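PDB 2X4G: nucleoside-diphosphate-sugar epimerase from Pseudomonas aeruginosa, which probably acts as an NAD(P)-dependent enzyme of the epimerase/dehydratase family on nucleotide-activated sugars. Local coordinates for residues 24-38 against 219-231. Residues are numbered along the deposited sequence; the frame is centred on the assembly and turned at random.
Sequences LLGHHAARAIRAAGH and AAEAGRGLLMALE
The carbonyl oxygen H28 O faces helix 219-231 and takes two hydrogen bonds. One comes from A32 N in its own helix. The other comes from a water, 2.7 Å from H28 O, which also donates to A220 O at 2.9 Å. This water is the polar link between the two helices. Next to it the backbones come very close: the CA atoms of A29 and G223 are 4.0 Å apart. G223 has no side chain, and its CA rests on H28 O and A29 N. The helix axes approach to 7.4 Å and cross at -65°.

The H28 ring lies with one face against the start of helix 219-231. A219 CB makes a CH-pi contact over that face, 3.6 Å from the ring centroid. A220 N sits above the same face. H28 CG stands anti to the carbonyl carbon (chi1 -74°), which turns the ring to this side. H28 NE2 is hydrogen-bonded to E187 O.

Before and after the A29/G223 crossing, leucines add apolar contacts. Toward the start of helix 24-35, L25 and L226 meet tip to tip, L25 CG to L226 CD1 at 3.6 Å, and both also touch strand 121-124. Toward its end, L227 puts CD1 against I33 CG1 and CD2 against A36 CB (3.8 Å). Near the Schellman turn at G37, the planes of the H38 ring and the E231 carboxylate stand 76° apart, and the two are not hydrogen-bonded; E231 OE2 instead bonds Y16 OH.

Both helices pack on the central, largely parallel sheet of the Rossmann-type fold. Small residues let their backbones approach, so apolar packing carries the joint, while one water joins two carbonyls that cannot bond each other.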
ATOM      1  N   LEU A  24       5.342  24.457   4.092  1.00 37.05           N
ATOM      2  CA  LEU A  24       6.021  24.797   5.339  1.00 36.03           C
ATOM      3  C   LEU A  24       7.351  25.462   5.078  1.00 35.89           C
ATOM      4  O   LEU A  24       7.643  26.521   5.617  1.00 35.77           O
ATOM      5  CB  LEU A  24       6.249  23.544   6.199  1.00 35.87           C
ATOM      6  CG  LEU A  24       7.036  23.715   7.515  1.00 34.71           C
ATOM      7  CD1 LEU A  24       6.460  24.838   8.377  1.00 32.50           C
ATOM      8  CD2 LEU A  24       7.093  22.392   8.274  1.00 33.31           C
ATOM      9  N   LEU A  25       8.173  24.834   4.258  1.00 35.68           N
ATOM     10  CA  LEU A  25       9.517  25.334   4.078  1.00 35.69           C
ATOM     11  C   LEU A  25       9.526  26.608   3.196  1.00 36.16           C
ATOM     12  O   LEU A  25      10.257  27.540   3.460  1.00 36.73           O
ATOM     13  CB  LEU A  25      10.420  24.231   3.534  1.00 35.53           C
ATOM     14  CG  LEU A  25      11.880  24.645   3.351  1.00 36.26           C
ATOM     15  CD1 LEU A  25      12.507  25.101   4.690  1.00 34.25           C
ATOM     16  CD2 LEU A  25      12.703  23.535   2.638  1.00 35.33           C
ATOM     17  N   GLY A  26       8.692  26.672   2.171  1.00 36.75           N
ATOM     18  CA  GLY A  26       8.583  27.896   1.365  1.00 36.68           C
ATOM     19  C   GLY A  26       8.090  29.121   2.141  1.00 36.45           C
ATOM     20  O   GLY A  26       8.533  30.236   1.893  1.00 36.96           O
ATOM     21  N   HIS A  27       7.163  28.922   3.077  1.00 35.48           N
ATOM     22  CA  HIS A  27       6.551  30.029   3.792  1.00 34.33           C
ATOM     23  C   HIS A  27       7.641  30.684   4.603  1.00 33.90           C
ATOM     24  O   HIS A  27       7.722  31.909   4.692  1.00 33.73           O
ATOM     25  CB  HIS A  27       5.436  29.491   4.671  1.00 33.95           C
ATOM     26  CG  HIS A  27       4.588  30.539   5.319  1.00 33.44           C
ATOM     27  ND1 HIS A  27       3.377  30.240   5.903  1.00 32.95           N
ATOM     28  CD2 HIS A  27       4.773  31.866   5.501  1.00 34.65           C
ATOM     29  CE1 HIS A  27       2.850  31.338   6.410  1.00 32.99           C
ATOM     30  NE2 HIS A  27       3.680  32.338   6.189  1.00 34.81           N
ATOM     31  N   HIS A  28       8.495  29.848   5.179  1.00 33.79           N
ATOM     32  CA  HIS A  28       9.620  30.315   6.010  1.00 33.37           C
ATOM     33  C   HIS A  28      10.765  30.881   5.137  1.00 33.84           C
ATOM     34  O   HIS A  28      11.471  31.784   5.566  1.00 35.55           O
ATOM     35  CB  HIS A  28      10.128  29.193   6.929  1.00 32.59           C
ATOM     36  CG  HIS A  28       9.225  28.890   8.094  1.00 31.01           C
ATOM     37  ND1 HIS A  28       9.221  29.635   9.257  1.00 30.09           N
ATOM     38  CD2 HIS A  28       8.329  27.890   8.292  1.00 30.03           C
ATOM     39  CE1 HIS A  28       8.345  29.124  10.104  1.00 29.98           C
ATOM     40  NE2 HIS A  28       7.791  28.061   9.544  1.00 29.67           N
ATOM     41  N   ALA A  29      10.952  30.408   3.911  1.00 33.54           N
ATOM     42  CA  ALA A  29      11.888  31.107   3.016  1.00 33.74           C
ATOM     43  C   ALA A  29      11.345  32.513   2.769  1.00 34.38           C
ATOM     44  O   ALA A  29      12.066  33.488   2.912  1.00 34.83           O
ATOM     45  CB  ALA A  29      12.074  30.378   1.721  1.00 32.87           C
ATOM     46  N   ALA A  30      10.061  32.606   2.432  1.00 34.61           N
ATOM     47  CA  ALA A  30       9.424  33.881   2.142  1.00 35.00           C
ATOM     48  C   ALA A  30       9.647  34.870   3.290  1.00 35.23           C
ATOM     49  O   ALA A  30      10.136  35.988   3.083  1.00 35.92           O
ATOM     50  CB  ALA A  30       7.952  33.684   1.882  1.00 35.05           C
ATOM     51  N   ARG A  31       9.317  34.439   4.498  1.00 34.43           N
ATOM     52  CA  ARG A  31       9.567  35.222   5.700  1.00 34.38           C
ATOM     53  C   ARG A  31      11.008  35.693   5.882  1.00 34.61           C
ATOM     54  O   ARG A  31      11.258  36.785   6.355  1.00 35.11           O
ATOM     55  CB  ARG A  31       9.242  34.373   6.909  1.00 34.13           C
ATOM     56  CG  ARG A  31       7.800  34.122   7.129  1.00 34.63           C
ATOM     57  CD  ARG A  31       7.649  33.204   8.321  1.00 37.81           C
ATOM     58  NE  ARG A  31       6.419  33.552   8.969  1.00 41.33           N
ATOM     59  CZ  ARG A  31       6.295  34.136  10.150  1.00 41.41           C
ATOM     60  NH1 ARG A  31       7.327  34.376  10.913  1.00 39.71           N
ATOM     61  NH2 ARG A  31       5.083  34.439  10.575  1.00 44.84           N
ATOM     62  N   ALA A  32      11.952  34.821   5.573  1.00 34.59           N
ATOM     63  CA  ALA A  32      13.355  35.135   5.723  1.00 34.92           C
ATOM     64  C   ALA A  32      13.753  36.231   4.755  1.00 35.34           C
ATOM     65  O   ALA A  32      14.575  37.079   5.094  1.00 36.52           O
ATOM     66  CB  ALA A  32      14.208  33.879   5.505  1.00 34.81           C
ATOM     67  N   ILE A  33      13.171  36.202   3.556  1.00 35.25           N
ATOM     68  CA  ILE A  33      13.393  37.220   2.532  1.00 35.47           C
ATOM     69  C   ILE A  33      12.810  38.534   2.997  1.00 36.52           C
ATOM     70  O   ILE A  33      13.398  39.566   2.809  1.00 37.44           O
ATOM     71  CB  ILE A  33      12.731  36.837   1.198  1.00 35.28           C
ATOM     72  CG1 ILE A  33      13.409  35.601   0.567  1.00 35.17           C
ATOM     73  CG2 ILE A  33      12.785  37.975   0.218  1.00 34.98           C
ATOM     74  CD1 ILE A  33      12.558  34.895  -0.520  1.00 32.61           C
ATOM     75  N   ARG A  34      11.643  38.495   3.609  1.00 37.48           N
ATOM     76  CA  ARG A  34      11.056  39.680   4.204  1.00 38.72           C
ATOM     77  C   ARG A  34      11.903  40.169   5.382  1.00 38.53           C
ATOM     78  O   ARG A  34      12.189  41.350   5.479  1.00 39.84           O
ATOM     79  CB  ARG A  34       9.618  39.384   4.631  1.00 39.33           C
ATOM     80  CG  ARG A  34       8.902  40.488   5.426  1.00 43.11           C
ATOM     81  CD  ARG A  34       9.015  41.857   4.762  1.00 47.14           C
ATOM     82  NE  ARG A  34       8.532  41.859   3.386  1.00 50.41           N
ATOM     83  CZ  ARG A  34       9.056  42.596   2.403  1.00 54.75           C
ATOM     84  NH1 ARG A  34      10.125  43.396   2.648  1.00 55.36           N
ATOM     85  NH2 ARG A  34       8.516  42.527   1.169  1.00 53.67           N
ATOM     86  N   ALA A  35      12.346  39.272   6.250  1.00 37.65           N
ATOM     87  CA  ALA A  35      13.199  39.656   7.396  1.00 37.48           C
ATOM     88  C   ALA A  35      14.538  40.303   6.985  1.00 37.88           C
ATOM     89  O   ALA A  35      15.062  41.170   7.679  1.00 38.29           O
ATOM     90  CB  ALA A  35      13.457  38.452   8.279  1.00 36.45           C
ATOM     91  N   ALA A  36      15.093  39.880   5.860  1.00 37.94           N
ATOM     92  CA  ALA A  36      16.326  40.494   5.336  1.00 39.04           C
ATOM     93  C   ALA A  36      16.099  41.870   4.674  1.00 40.07           C
ATOM     94  O   ALA A  36      17.052  42.513   4.234  1.00 40.68           O
ATOM     95  CB  ALA A  36      17.018  39.546   4.350  1.00 38.10           C
ATOM     96  N   GLY A  37      14.844  42.308   4.591  1.00 40.27           N
ATOM     97  CA  GLY A  37      14.507  43.575   3.934  1.00 41.08           C
ATOM     98  C   GLY A  37      14.642  43.569   2.419  1.00 40.97           C
ATOM     99  O   GLY A  37      14.886  44.593   1.819  1.00 42.55           O
ATOM    100  N   HIS A  38      14.486  42.413   1.793  1.00 40.15           N
ATOM    101  CA  HIS A  38      14.406  42.336   0.347  1.00 39.70           C
ATOM    102  C   HIS A  38      12.957  42.440  -0.124  1.00 39.88           C
ATOM    103  O   HIS A  38      12.025  42.335   0.664  1.00 39.15           O
ATOM    104  CB  HIS A  38      15.065  41.051  -0.112  1.00 38.61           C
ATOM    105  CG  HIS A  38      16.482  40.943   0.346  1.00 39.01           C
ATOM    106  ND1 HIS A  38      16.990  39.818   0.958  1.00 37.85           N
ATOM    107  CD2 HIS A  38      17.489  41.852   0.332  1.00 38.50           C
ATOM    108  CE1 HIS A  38      18.254  40.030   1.284  1.00 37.67           C
ATOM    109  NE2 HIS A  38      18.579  41.256   0.918  1.00 37.99           N
ATOM    110  N   ALA A 219      11.946  25.098  11.448  1.00 33.84           N
ATOM    111  CA  ALA A 219      11.446  25.622  10.204  1.00 33.83           C
ATOM    112  C   ALA A 219      11.958  27.040   9.960  1.00 34.04           C
ATOM    113  O   ALA A 219      12.422  27.353   8.859  1.00 33.81           O
ATOM    114  CB  ALA A 219       9.935  25.597  10.189  1.00 33.08           C
ATOM    115  N   ALA A 220      11.857  27.890  10.978  1.00 34.51           N
ATOM    116  CA  ALA A 220      12.238  29.298  10.832  1.00 35.00           C
ATOM    117  C   ALA A 220      13.674  29.383  10.355  1.00 35.27           C
ATOM    118  O   ALA A 220      13.974  30.141   9.452  1.00 36.24           O
ATOM    119  CB  ALA A 220      12.050  30.085  12.158  1.00 34.79           C
ATOM    120  N   GLU A 221      14.547  28.575  10.937  1.00 35.63           N
ATOM    121  CA  GLU A 221      15.953  28.580  10.565  1.00 36.52           C
ATOM    122  C   GLU A 221      16.159  28.043   9.165  1.00 35.70           C
ATOM    123  O   GLU A 221      16.898  28.653   8.386  1.00 36.59           O
ATOM    124  CB  GLU A 221      16.829  27.777  11.549  1.00 37.04           C
ATOM    125  CG  GLU A 221      16.509  28.036  12.991  1.00 40.72           C
ATOM    126  CD  GLU A 221      17.716  28.263  13.861  1.00 44.64           C
ATOM    127  OE1 GLU A 221      18.218  29.402  13.863  1.00 49.24           O
ATOM    128  OE2 GLU A 221      18.124  27.327  14.581  1.00 47.77           O
ATOM    129  N   ALA A 222      15.536  26.907   8.845  1.00 34.94           N
ATOM    130  CA  ALA A 222      15.746  26.272   7.532  1.00 34.65           C
ATOM    131  C   ALA A 222      15.453  27.279   6.411  1.00 34.43           C
ATOM    132  O   ALA A 222      16.170  27.351   5.430  1.00 33.80           O
ATOM    133  CB  ALA A 222      14.913  25.014   7.392  1.00 33.92           C
ATOM    134  N   GLY A 223      14.424  28.091   6.600  1.00 34.70           N
ATOM    135  CA  GLY A 223      14.143  29.213   5.701  1.00 35.31           C
ATOM    136  C   GLY A 223      15.276  30.218   5.567  1.00 35.90           C
ATOM    137  O   GLY A 223      15.536  30.721   4.485  1.00 36.04           O
ATOM    138  N   ARG A 224      15.940  30.530   6.667  1.00 36.51           N
ATOM    139  CA  ARG A 224      17.052  31.447   6.613  1.00 37.92           C
ATOM    140  C   ARG A 224      18.248  30.789   5.925  1.00 38.16           C
ATOM    141  O   ARG A 224      18.953  31.421   5.129  1.00 39.09           O
ATOM    142  CB  ARG A 224      17.389  31.941   8.015  1.00 38.74           C
ATOM    143  CG  ARG A 224      16.231  32.793   8.612  1.00 41.37           C
ATOM    144  CD  ARG A 224      16.605  33.597   9.849  1.00 42.12           C
ATOM    145  NE  ARG A 224      16.565  32.740  11.021  1.00 44.67           N
ATOM    146  CZ  ARG A 224      15.542  32.641  11.874  1.00 48.42           C
ATOM    147  NH1 ARG A 224      14.420  33.357  11.728  1.00 47.68           N
ATOM    148  NH2 ARG A 224      15.648  31.804  12.903  1.00 50.34           N
ATOM    149  N   GLY A 225      18.448  29.508   6.201  1.00 37.49           N
ATOM    150  CA  GLY A 225      19.466  28.742   5.519  1.00 37.40           C
ATOM    151  C   GLY A 225      19.267  28.710   4.024  1.00 37.11           C
ATOM    152  O   GLY A 225      20.223  28.772   3.274  1.00 38.39           O
ATOM    153  N   LEU A 226      18.026  28.604   3.578  1.00 36.42           N
ATOM    154  CA  LEU A 226      17.746  28.622   2.150  1.00 36.13           C
ATOM    155  C   LEU A 226      18.155  29.963   1.551  1.00 36.35           C
ATOM    156  O   LEU A 226      18.895  29.995   0.560  1.00 36.03           O
ATOM    157  CB  LEU A 226      16.263  28.328   1.858  1.00 35.78           C
ATOM    158  CG  LEU A 226      15.730  26.937   2.195  1.00 34.28           C
ATOM    159  CD1 LEU A 226      14.271  26.851   1.825  1.00 34.97           C
ATOM    160  CD2 LEU A 226      16.506  25.898   1.470  1.00 33.81           C
ATOM    161  N   LEU A 227      17.690  31.059   2.152  1.00 36.58           N
ATOM    162  CA  LEU A 227      18.076  32.397   1.682  1.00 37.38           C
ATOM    163  C   LEU A 227      19.599  32.498   1.608  1.00 38.64           C
ATOM    164  O   LEU A 227      20.147  33.059   0.652  1.00 39.94           O
ATOM    165  CB  LEU A 227      17.528  33.494   2.600  1.00 37.19           C
ATOM    166  CG  LEU A 227      17.952  34.951   2.306  1.00 36.93           C
ATOM    167  CD1 LEU A 227      17.412  35.363   0.977  1.00 35.36           C
ATOM    168  CD2 LEU A 227      17.466  35.911   3.388  1.00 34.62           C
ATOM    169  N   MET A 228      20.279  31.947   2.608  1.00 38.72           N
ATOM    170  CA  MET A 228      21.717  32.060   2.679  1.00 40.06           C
ATOM    171  C   MET A 228      22.417  31.253   1.595  1.00 40.20           C
ATOM    172  O   MET A 228      23.435  31.677   1.074  1.00 41.12           O
ATOM    173  CB  MET A 228      22.224  31.627   4.057  1.00 40.82           C
ATOM    174  CG  MET A 228      22.025  32.651   5.161  1.00 43.30           C
ATOM    175  SD  MET A 228      22.884  32.133   6.656  1.00 50.06           S
ATOM    176  CE  MET A 228      21.563  32.339   7.848  1.00 48.10           C
ATOM    177  N   ALA A 229      21.904  30.073   1.281  1.00 39.82           N
ATOM    178  CA  ALA A 229      22.456  29.282   0.182  1.00 40.12           C
ATOM    179  C   ALA A 229      22.276  30.051  -1.100  1.00 40.07           C
ATOM    180  O   ALA A 229      23.189  30.100  -1.904  1.00 40.54           O
ATOM    181  CB  ALA A 229      21.759  27.933   0.068  1.00 39.84           C
ATOM    182  N   LEU A 230      21.096  30.654  -1.266  1.00 39.54           N
ATOM    183  CA  LEU A 230      20.722  31.336  -2.503  1.00 39.94           C
ATOM    184  C   LEU A 230      21.673  32.487  -2.742  1.00 41.54           C
ATOM    185  O   LEU A 230      22.207  32.615  -3.840  1.00 42.32           O
ATOM    186  CB  LEU A 230      19.270  31.836  -2.460  1.00 39.11           C
ATOM    187  CG  LEU A 230      18.707  32.648  -3.637  1.00 38.38           C
ATOM    188  CD1 LEU A 230      18.456  31.780  -4.837  1.00 37.20           C
ATOM    189  CD2 LEU A 230      17.416  33.326  -3.247  1.00 37.17           C
ATOM    190  N   GLU A 231      21.921  33.292  -1.706  1.00 42.08           N
ATOM    191  CA  GLU A 231      22.801  34.450  -1.843  1.00 43.20           C
ATOM    192  C   GLU A 231      24.265  34.059  -1.899  1.00 43.66           C
ATOM    193  O   GLU A 231      25.025  34.739  -2.565  1.00 44.62           O
ATOM    194  CB  GLU A 231      22.593  35.450  -0.702  1.00 43.47           C
ATOM    195  CG  GLU A 231      21.226  36.124  -0.692  1.00 45.05           C
ATOM    196  CD  GLU A 231      21.171  37.366   0.196  1.00 48.23           C
ATOM    197  OE1 GLU A 231      21.091  37.226   1.436  1.00 47.95           O
ATOM    198  OE2 GLU A 231      21.191  38.493  -0.353  1.00 51.27           O
TER
HETATM  199  O   HOH W   1      12.363  32.177   8.129  1.00 26.90           O